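Local coordinates for protein mannose-specific lectin 3 chain 2 (Crocus vernus, PDB 3MEZ) that probably binds mannose, serving as one of two kinds of bulb-type lectin chain in a heterotetramer thought to agglutinate rabbit erythrocytes weakly, at residues B[22-27]-B[95-100]; B[13-18]-B[26-31]; B[2-7]-B[17-22]. One frame throughout, in Å; residues are numbered along the deposited sequence.

Interaction 1 of 3, residues B[22-27]-B[95-100]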
loop_
_atom_site.group_PDB
_atom_site.type_symbol
_atom_site.label_atom_id
_atom_site.label_comp_id
_atom_site.label_asym_id
_atom_site.label_seq_id
_atom_site.Cartn_x
_atom_site.Cartn_y
_atom_site.Cartn_z
ATOM N N ALA B 22 -6.510 12.791 -4.922
ATOM C CA ALA B 22 -6.834 14.184 -4.814
ATOM C C ALA B 22 -6.093 15.025 -5.828
ATOM O O ALA B 22 -4.947 14.808 -6.043
ATOM C CB ALA B 22 -6.487 14.653 -3.462
ATOM N N THR B 23 -6.771 16.002 -6.412
ATOM C CA THR B 23 -6.156 17.106 -7.119
ATOM C C THR B 23 -7.045 18.331 -7.100
ATOM O O THR B 23 -8.215 18.224 -7.285
ATOM C CB THR B 23 -5.755 16.750 -8.547
ATOM O OG1 THR B 23 -5.028 17.823 -9.124
ATOM C CG2 THR B 23 -6.904 16.517 -9.370
ATOM N N ARG B 24 -6.455 19.482 -6.856
ATOM C CA ARG B 24 -7.200 20.713 -6.683
ATOM C C ARG B 24 -8.263 20.472 -5.625
ATOM O O ARG B 24 -7.942 20.019 -4.605
ATOM C CB ARG B 24 -7.764 21.227 -7.982
ATOM C CG ARG B 24 -6.727 21.391 -9.022
ATOM C CD ARG B 24 -7.156 22.216 -10.238
ATOM N NE ARG B 24 -6.079 22.457 -11.175
ATOM C CZ ARG B 24 -6.219 23.036 -12.351
ATOM N NH1 ARG B 24 -7.368 23.427 -12.748
ATOM N NH2 ARG B 24 -5.203 23.220 -13.122
ATOM N N ASP B 25 -9.516 20.791 -5.919
ATOM C CA ASP B 25 -10.609 20.557 -5.013
ATOM C C ASP B 25 -11.348 19.246 -5.226
ATOM O O ASP B 25 -12.318 19.017 -4.610
ATOM C CB ASP B 25 -11.575 21.751 -4.944
ATOM C CG ASP B 25 -12.167 22.119 -6.265
ATOM O OD1 ASP B 25 -11.675 21.696 -7.305
ATOM O OD2 ASP B 25 -13.117 22.890 -6.247
ATOM N N TYR B 26 -10.837 18.409 -6.109
ATOM C CA TYR B 26 -11.376 17.092 -6.412
ATOM C C TYR B 26 -10.753 16.007 -5.549
ATOM O O TYR B 26 -9.608 16.035 -5.266
ATOM C CB TYR B 26 -11.157 16.716 -7.873
ATOM C CG TYR B 26 -11.756 17.637 -8.884
ATOM C CD1 TYR B 26 -10.977 18.503 -9.586
ATOM C CD2 TYR B 26 -13.095 17.639 -9.137
ATOM C CE1 TYR B 26 -11.513 19.331 -10.496
ATOM C CE2 TYR B 26 -13.637 18.457 -10.047
ATOM C CZ TYR B 26 -12.846 19.301 -10.724
ATOM O OH TYR B 26 -13.377 20.138 -11.615
ATOM N N SER B 27 -11.564 15.055 -5.158
ATOM C CA SER B 27 -11.104 13.824 -4.565
ATOM C C SER B 27 -11.871 12.582 -5.029
ATOM O O SER B 27 -13.035 12.635 -5.249
ATOM C CB SER B 27 -11.157 13.945 -3.058
ATOM O OG SER B 27 -12.451 14.177 -2.602
ATOM N N LEU B 95 -6.552 10.961 -11.507
ATOM C CA LEU B 95 -7.542 11.954 -11.184
ATOM C C LEU B 95 -7.065 13.267 -11.764
ATOM O O LEU B 95 -6.194 13.883 -11.263
ATOM C CB LEU B 95 -7.777 12.077 -9.696
ATOM C CG LEU B 95 -8.846 13.043 -9.226
ATOM C CD1 LEU B 95 -10.194 12.638 -9.692
ATOM C CD2 LEU B 95 -8.840 13.220 -7.743
ATOM N N GLN B 96 -7.650 13.620 -12.883
ATOM C CA GLN B 96 -7.244 14.765 -13.672
ATOM C C GLN B 96 -7.725 16.145 -13.208
ATOM O O GLN B 96 -8.725 16.281 -12.604
ATOM C CB GLN B 96 -7.603 14.567 -15.148
ATOM C CG GLN B 96 -7.285 13.255 -15.721
ATOM C CD GLN B 96 -7.619 13.129 -17.172
ATOM O OE1 GLN B 96 -8.428 13.853 -17.690
ATOM N NE2 GLN B 96 -7.011 12.187 -17.811
ATOM N N ILE B 97 -7.010 17.164 -13.635
ATOM C CA ILE B 97 -7.335 18.540 -13.310
ATOM C C ILE B 97 -8.661 19.018 -13.868
ATOM O O ILE B 97 -9.201 19.914 -13.369
ATOM C CB ILE B 97 -6.252 19.541 -13.698
ATOM C CG1 ILE B 97 -6.014 19.495 -15.179
ATOM C CG2 ILE B 97 -4.980 19.302 -12.942
ATOM C CD1 ILE B 97 -5.357 20.634 -15.691
ATOM N N ASN B 98 -9.174 18.344 -14.878
ATOM C CA ASN B 98 -10.458 18.650 -15.469
ATOM C C ASN B 98 -11.646 17.983 -14.758
ATOM O O ASN B 98 -12.741 18.028 -15.236
ATOM C CB ASN B 98 -10.481 18.336 -16.964
ATOM C CG ASN B 98 -10.557 16.846 -17.253
ATOM O OD1 ASN B 98 -10.341 16.040 -16.407
ATOM N ND2 ASN B 98 -10.879 16.515 -18.456
ATOM N N GLY B 99 -11.378 17.353 -13.629
ATOM C CA GLY B 99 -12.366 16.699 -12.822
ATOM C C GLY B 99 -12.788 15.276 -13.170
ATOM O O GLY B 99 -13.657 14.736 -12.593
ATOM N N GLN B 100 -12.136 14.678 -14.121
ATOM C CA GLN B 100 -12.450 13.332 -14.519
ATOM C C GLN B 100 -11.428 12.388 -13.975
ATOM O O GLN B 100 -10.283 12.693 -13.971
ATOM C CB GLN B 100 -12.456 13.171 -16.037
ATOM C CG GLN B 100 -13.583 13.774 -16.710
ATOM C CD GLN B 100 -13.446 13.811 -18.166
ATOM O OE1 GLN B 100 -13.358 12.810 -18.812
ATOM N NE2 GLN B 100 -13.466 14.982 -18.695
HETATM O O HOH W 1 -11.700 21.567 -13.051
#
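The Tyr26 ring lies with one face on Gly99, whose CA is 3.5 Å from the centroid of the Tyr26 ring and 16° off its normal, a CH-pi contact displaced toward the hydroxyl end. On the opposite face Asp25 OD1 stands 3.9 Å above the plane of the Tyr26 ring, near its rim. At the edge, in the ring plane, water 1 is 2.6 Å from Tyr26 OH and donates to Ile97 O. The other flat group, the Arg24 guanidinium, has Ile97 CB 3.7 Å above its centre, and its NH2 is 3.6 Å from Ile97 CD1. Each segment contains a beta turn, type II' from Thr23 to Tyr26 and type I from Gln96 to Gly99; the contact joins the ends of two hairpins from different sheets of the beta-prism II fold of bulb-type lectins. An Asx turn follows on the second turn: Gln100 N donates to Asn98 OD1 from above the carbonyl plane. Deeper down, Thr23 CG2 presses on Leu95 O at 3.3 Å. Thr23 swings OG1 opposite the backbone N (chi1 -173°), which leaves the methyl facing Leu95 and the hydroxyl hydrogen-bonded to Asp1 of the neighbouring lectin 3 chain 1 subunit. Leu95 CD2 lies 3.7 Å from Ala22 CA, extending beneath the base of the hairpin toward Tyr26 CB.

Interaction 2 of 3, residues B[13-18]-B[26-31]. Unlike the reference sequence in segment 13-18: Met15 (reference Gln).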
loop_
_atom_site.group_PDB
_atom_site.type_symbol
_atom_site.label_atom_id
_atom_site.label_comp_id
_atom_site.label_asym_id
_atom_site.label_seq_id
_atom_site.Cartn_x
_atom_site.Cartn_y
_atom_site.Cartn_z
ATOM N N GLN B 13 -2.356 -1.647 -7.157
ATOM C CA GLN B 13 -2.638 -0.823 -5.999
ATOM C C GLN B 13 -4.126 -0.895 -5.562
ATOM O O GLN B 13 -5.011 -1.120 -6.332
ATOM C CB GLN B 13 -2.231 0.650 -6.196
ATOM C CG GLN B 13 -0.809 0.878 -6.402
ATOM C CD GLN B 13 -0.413 2.348 -6.363
ATOM O OE1 GLN B 13 -0.925 3.137 -7.073
ATOM N NE2 GLN B 13 0.519 2.663 -5.535
ATOM N N VAL B 14 -4.353 -0.672 -4.297
ATOM C CA VAL B 14 -5.661 -0.691 -3.701
ATOM C C VAL B 14 -5.938 0.537 -2.823
ATOM O O VAL B 14 -5.053 1.137 -2.343
ATOM C CB VAL B 14 -5.870 -1.942 -2.836
ATOM C CG1 VAL B 14 -5.710 -3.163 -3.608
ATOM C CG2 VAL B 14 -4.933 -1.934 -1.697
ATOM N N MET B 15 -7.194 0.868 -2.647
ATOM C CA MET B 15 -7.619 1.906 -1.745
ATOM C C MET B 15 -8.733 1.393 -0.842
ATOM O O MET B 15 -9.618 0.733 -1.295
ATOM C CB MET B 15 -8.114 3.111 -2.510
ATOM C CG MET B 15 -7.116 3.835 -3.304
ATOM S SD MET B 15 -7.734 5.404 -3.962
ATOM C CE MET B 15 -8.726 4.807 -5.170
ATOM N N TYR B 16 -8.649 1.692 0.437
ATOM C CA TYR B 16 -9.663 1.301 1.371
ATOM C C TYR B 16 -9.803 2.243 2.564
ATOM O O TYR B 16 -8.926 2.996 2.857
ATOM C CB TYR B 16 -9.452 -0.141 1.812
ATOM C CG TYR B 16 -8.108 -0.408 2.400
ATOM C CD1 TYR B 16 -7.077 -0.844 1.627
ATOM C CD2 TYR B 16 -7.866 -0.191 3.720
ATOM C CE1 TYR B 16 -5.868 -1.063 2.124
ATOM C CE2 TYR B 16 -6.651 -0.406 4.245
ATOM C CZ TYR B 16 -5.649 -0.843 3.456
ATOM O OH TYR B 16 -4.460 -1.039 3.998
ATOM N N ASP B 17 -10.947 2.191 3.213
ATOM C CA ASP B 17 -11.157 2.888 4.442
ATOM C C ASP B 17 -10.856 4.382 4.376
ATOM O O ASP B 17 -10.127 4.869 5.158
ATOM C CB ASP B 17 -10.333 2.242 5.524
ATOM C CG ASP B 17 -10.836 2.540 6.888
ATOM O OD1 ASP B 17 -11.960 2.946 7.036
ATOM O OD2 ASP B 17 -10.074 2.394 7.796
ATOM N N ASN B 18 -11.425 5.034 3.376
ATOM C CA ASN B 18 -11.375 6.474 3.166
ATOM C C ASN B 18 -10.107 7.012 2.522
ATOM O O ASN B 18 -9.948 8.173 2.398
ATOM C CB ASN B 18 -11.657 7.226 4.429
ATOM C CG ASN B 18 -12.936 6.834 5.042
ATOM O OD1 ASN B 18 -13.936 6.792 4.397
ATOM N ND2 ASN B 18 -12.909 6.559 6.298
ATOM N N TYR B 26 -10.837 18.409 -6.109
ATOM C CA TYR B 26 -11.376 17.092 -6.412
ATOM C C TYR B 26 -10.753 16.007 -5.549
ATOM O O TYR B 26 -9.608 16.035 -5.266
ATOM C CB TYR B 26 -11.157 16.716 -7.873
ATOM C CG TYR B 26 -11.756 17.637 -8.884
ATOM C CD1 TYR B 26 -10.977 18.503 -9.586
ATOM C CD2 TYR B 26 -13.095 17.639 -9.137
ATOM C CE1 TYR B 26 -11.513 19.331 -10.496
ATOM C CE2 TYR B 26 -13.637 18.457 -10.047
ATOM C CZ TYR B 26 -12.846 19.301 -10.724
ATOM O OH TYR B 26 -13.377 20.138 -11.615
ATOM N N SER B 27 -11.564 15.055 -5.158
ATOM C CA SER B 27 -11.104 13.824 -4.565
ATOM C C SER B 27 -11.871 12.582 -5.029
ATOM O O SER B 27 -13.035 12.635 -5.249
ATOM C CB SER B 27 -11.157 13.945 -3.058
ATOM O OG SER B 27 -12.451 14.177 -2.602
ATOM N N LEU B 28 -11.192 11.471 -5.162
ATOM C CA LEU B 28 -11.845 10.202 -5.328
ATOM C C LEU B 28 -11.616 9.381 -4.108
ATOM O O LEU B 28 -10.537 8.945 -3.917
ATOM C CB LEU B 28 -11.210 9.490 -6.490
ATOM C CG LEU B 28 -11.849 8.571 -7.524
ATOM C CD1 LEU B 28 -11.009 7.429 -7.857
ATOM C CD2 LEU B 28 -13.238 8.161 -7.248
ATOM N N VAL B 29 -12.663 9.146 -3.342
ATOM C CA VAL B 29 -12.602 8.433 -2.065
ATOM C C VAL B 29 -13.240 7.030 -2.064
ATOM O O VAL B 29 -14.358 6.863 -2.433
ATOM C CB VAL B 29 -13.303 9.226 -0.948
ATOM C CG1 VAL B 29 -13.086 8.582 0.346
ATOM C CG2 VAL B 29 -12.844 10.643 -0.897
ATOM N N MET B 30 -12.484 6.041 -1.628
ATOM C CA MET B 30 -13.035 4.735 -1.361
ATOM C C MET B 30 -13.446 4.759 0.089
ATOM O O MET B 30 -12.674 4.546 0.969
ATOM C CB MET B 30 -12.033 3.635 -1.620
ATOM C CG MET B 30 -12.544 2.272 -1.386
ATOM S SD MET B 30 -13.845 1.804 -2.540
ATOM C CE MET B 30 -15.170 1.478 -1.515
ATOM N N ARG B 31 -14.705 5.056 0.293
ATOM C CA ARG B 31 -15.277 5.273 1.595
ATOM C C ARG B 31 -15.413 4.008 2.426
ATOM O O ARG B 31 -15.498 2.936 1.907
ATOM C CB ARG B 31 -16.632 5.969 1.462
ATOM C CG ARG B 31 -16.615 7.340 0.837
ATOM C CD ARG B 31 -17.999 7.976 0.815
ATOM N NE ARG B 31 -17.941 9.408 0.568
ATOM C CZ ARG B 31 -18.980 10.215 0.384
ATOM N NH1 ARG B 31 -20.195 9.763 0.414
ATOM N NH2 ARG B 31 -18.788 11.479 0.192
HETATM O O HOH W 2 -13.357 1.084 2.186
#
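Met15 and Met30 form the close-packed end of this contact, where Met30 CG sits 3.3 Å from Met15 O. Behind it Met15 CB and Met30 CB are 4.1 Å apart. Met30 starts with CG anti to its backbone N (chi1 -179°), which sets that methylene against the Met15 carbonyl; bends further along the chain then carry the rest of the side chain away from the 13-18 segment. Met15, a glutamine in the reference sequence, ends more loosely, its CE 4.4 Å from Leu28 CD1. Met61 of strand 60-63 touches both methionines. A single direct hydrogen bond joins the segments, from Asn18 N to Met30 O, 2.8 Å long and somewhat bent at 143°, with the donor slightly tilted from the carbonyl plane. Beside it Val29 CG1 rests 3.8 Å from Asn18 O. Toward solvent the fit slackens. Water 2 fills in for a direct bond, accepting from Asp17 N and donating to Arg31 O, while Asn18 OD1 passes 3.5 Å from Arg31 CA on its way to a hydrogen bond with Asp32 N. Tyr16 points away from 26-31, and its OH is hydrogen-bonded to Ile2 N of the second subunit. The turn at Asp17 and Asn18, both with positive phi, leads from strand 14-16 into strand 20-23, whose neighbour is 26-30. Strands 14-16 and 26-30 belong to different sheets and run 75° apart; such crossing of strands from adjacent sheets around an apolar interior is typical of the beta-prism II fold of monocot mannose lectins.

Interaction 3 of 3, residues B[2-7]-B[17-22]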
loop_
_atom_site.group_PDB
_atom_site.type_symbol
_atom_site.label_atom_id
_atom_site.label_comp_id
_atom_site.label_asym_id
_atom_site.label_seq_id
_atom_site.Cartn_x
_atom_site.Cartn_y
_atom_site.Cartn_z
ATOM N N ILE B 2 3.934 -0.815 -4.890
ATOM C CA ILE B 2 4.224 0.479 -5.455
ATOM C C ILE B 2 3.850 1.568 -4.441
ATOM O O ILE B 2 2.846 1.525 -3.858
ATOM C CB ILE B 2 3.440 0.678 -6.785
ATOM C CG1 ILE B 2 3.737 -0.417 -7.780
ATOM C CG2 ILE B 2 3.696 1.997 -7.394
ATOM C CD1 ILE B 2 2.684 -0.593 -8.762
ATOM N N PRO B 3 4.699 2.552 -4.276
ATOM C CA PRO B 3 4.441 3.630 -3.337
ATOM C C PRO B 3 3.163 4.414 -3.703
ATOM O O PRO B 3 2.844 4.500 -4.828
ATOM C CB PRO B 3 5.656 4.494 -3.511
ATOM C CG PRO B 3 6.658 3.649 -3.932
ATOM C CD PRO B 3 6.054 2.629 -4.793
ATOM N N ARG B 4 2.436 4.904 -2.728
ATOM C CA ARG B 4 1.252 5.667 -2.984
ATOM C C ARG B 4 1.593 7.013 -3.634
ATOM O O ARG B 4 2.486 7.676 -3.210
ATOM C CB ARG B 4 0.493 5.903 -1.710
ATOM C CG ARG B 4 0.251 4.688 -0.911
ATOM C CD ARG B 4 0.183 5.001 0.573
ATOM N NE ARG B 4 -1.027 5.745 0.914
ATOM C CZ ARG B 4 -2.211 5.421 0.443
ATOM N NH1 ARG B 4 -3.291 6.118 0.755
ATOM N NH2 ARG B 4 -2.291 4.406 -0.372
ATOM N N VAL B 5 0.818 7.385 -4.641
ATOM C CA VAL B 5 0.847 8.698 -5.272
ATOM C C VAL B 5 -0.512 9.431 -5.151
ATOM O O VAL B 5 -1.545 8.861 -5.352
ATOM C CB VAL B 5 1.253 8.588 -6.746
ATOM C CG1 VAL B 5 1.268 9.945 -7.419
ATOM C CG2 VAL B 5 2.578 7.949 -6.878
ATOM N N ARG B 6 -0.455 10.715 -4.866
ATOM C CA ARG B 6 -1.622 11.491 -4.520
ATOM C C ARG B 6 -2.697 11.537 -5.611
ATOM O O ARG B 6 -3.822 11.498 -5.314
ATOM C CB ARG B 6 -1.243 12.917 -4.176
ATOM C CG ARG B 6 -2.408 13.767 -3.897
ATOM C CD ARG B 6 -2.061 15.112 -3.244
ATOM N NE ARG B 6 -2.340 15.110 -1.808
ATOM C CZ ARG B 6 -3.233 15.892 -1.220
ATOM N NH1 ARG B 6 -3.418 15.817 0.076
ATOM N NH2 ARG B 6 -3.931 16.754 -1.928
ATOM N N ASN B 7 -2.281 11.664 -6.857
ATOM C CA ASN B 7 -3.172 11.867 -7.979
ATOM C C ASN B 7 -3.350 10.695 -8.949
ATOM O O ASN B 7 -4.134 10.777 -9.827
ATOM C CB ASN B 7 -2.772 13.114 -8.749
ATOM C CG ASN B 7 -1.418 12.993 -9.400
ATOM O OD1 ASN B 7 -0.517 12.444 -8.848
ATOM N ND2 ASN B 7 -1.295 13.545 -10.583
ATOM N N ASP B 17 -10.947 2.191 3.213
ATOM C CA ASP B 17 -11.157 2.888 4.442
ATOM C C ASP B 17 -10.856 4.382 4.376
ATOM O O ASP B 17 -10.127 4.869 5.158
ATOM C CB ASP B 17 -10.333 2.242 5.524
ATOM C CG ASP B 17 -10.836 2.540 6.888
ATOM O OD1 ASP B 17 -11.960 2.946 7.036
ATOM O OD2 ASP B 17 -10.074 2.394 7.796
ATOM N N ASN B 18 -11.425 5.034 3.376
ATOM C CA ASN B 18 -11.375 6.474 3.166
ATOM C C ASN B 18 -10.107 7.012 2.522
ATOM O O ASN B 18 -9.948 8.173 2.398
ATOM C CB ASN B 18 -11.657 7.226 4.429
ATOM C CG ASN B 18 -12.936 6.834 5.042
ATOM O OD1 ASN B 18 -13.936 6.792 4.397
ATOM N ND2 ASN B 18 -12.909 6.559 6.298
ATOM N N ALA B 19 -9.267 6.122 2.053
ATOM C CA ALA B 19 -8.144 6.496 1.232
ATOM C C ALA B 19 -8.626 7.200 -0.053
ATOM O O ALA B 19 -9.666 6.931 -0.519
ATOM C CB ALA B 19 -7.378 5.324 0.897
ATOM N N GLN B 20 -7.847 8.135 -0.562
ATOM C CA GLN B 20 -8.241 8.902 -1.708
ATOM C C GLN B 20 -7.141 9.262 -2.686
ATOM O O GLN B 20 -5.979 9.218 -2.376
ATOM C CB GLN B 20 -8.944 10.181 -1.285
ATOM C CG GLN B 20 -8.055 11.173 -0.629
ATOM C CD GLN B 20 -8.753 12.455 -0.201
ATOM O OE1 GLN B 20 -9.759 12.442 0.438
ATOM N NE2 GLN B 20 -8.183 13.544 -0.549
ATOM N N LEU B 21 -7.588 9.621 -3.875
ATOM C CA LEU B 21 -6.838 10.407 -4.811
ATOM C C LEU B 21 -7.375 11.818 -4.719
ATOM O O LEU B 21 -8.517 12.000 -4.436
ATOM C CB LEU B 21 -6.992 9.923 -6.223
ATOM C CG LEU B 21 -6.685 8.495 -6.612
ATOM C CD1 LEU B 21 -6.900 8.239 -8.026
ATOM C CD2 LEU B 21 -5.332 8.075 -6.208
ATOM N N ALA B 22 -6.510 12.791 -4.922
ATOM C CA ALA B 22 -6.834 14.184 -4.814
ATOM C C ALA B 22 -6.093 15.025 -5.828
ATOM O O ALA B 22 -4.947 14.808 -6.043
ATOM C CB ALA B 22 -6.487 14.653 -3.462
HETATM O O HOH W 3 -3.222 8.182 -2.919
#
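The one direct hydrogen bond between the segments runs from Ala22 N to Arg6 O, 3.0 Å long and fairly straight at 161°, with the donor tilted 27° from the carbonyl plane. The same oxygen receives a CA-H...O contact from Leu21 CA at 3.2 Å, so two neighbouring backbone groups of the strand converge on it. One step back a solvent bridge takes over: water 3 donates to Val5 O and to Gln20 O, 3.0 Å from each of these two oxygens. The N-terminal segment thus runs along the outer edge of strand 20-23, the first strand of its sheet, before entering strand 8-10; it leads from the edge of one sheet of the beta-prism II lectin fold into another. Carbon atoms of the side chains pack against backbone carbonyls. Leu21 CD2 reaches under the loop, 3.8 Å from Arg6 O, and Leu21 also packs on Leu93 and Leu95. Asn7 lays its CB near Ala22 O, while its ND2 donates to Asn3 of the neighbouring lectin 3 chain 1 subunit. The stem of Arg6 lies along the strand, with Arg6 CG 3.5 Å from Ala22 O. It then bends at chi3 (-103°), folding the guanidinium so that one face covers Ala22 CB, with NH2 of Arg6 3.6 Å from that methyl. Arg4 meets Ala19 at the edge of its guanidinium instead, its NH1 4.2 Å from Ala19 CB.

Overall arrangement
From the N terminus, interaction 3 closes the first loop, bringing 2-7 beside 17-22 after the chain has passed through strands 8-10 and 14-16. Interaction 2 opens inside that loop and closes beyond it, so the two cross; they share Asp17 and Asn18. Interaction 1 starts on the hairpin between strands 20-23 and 26-30 and closes a much longer loop at 95-100; it crosses interaction 2, with which it shares Tyr26 and Ser27. Interactions 3 and 1 follow in series, meeting at Ala22 and through a probable hydrogen bond from Leu95 N to Asn7 O. The sheet holding 20-23 and 26-30 is thereby tied to the other two sheets of the prism.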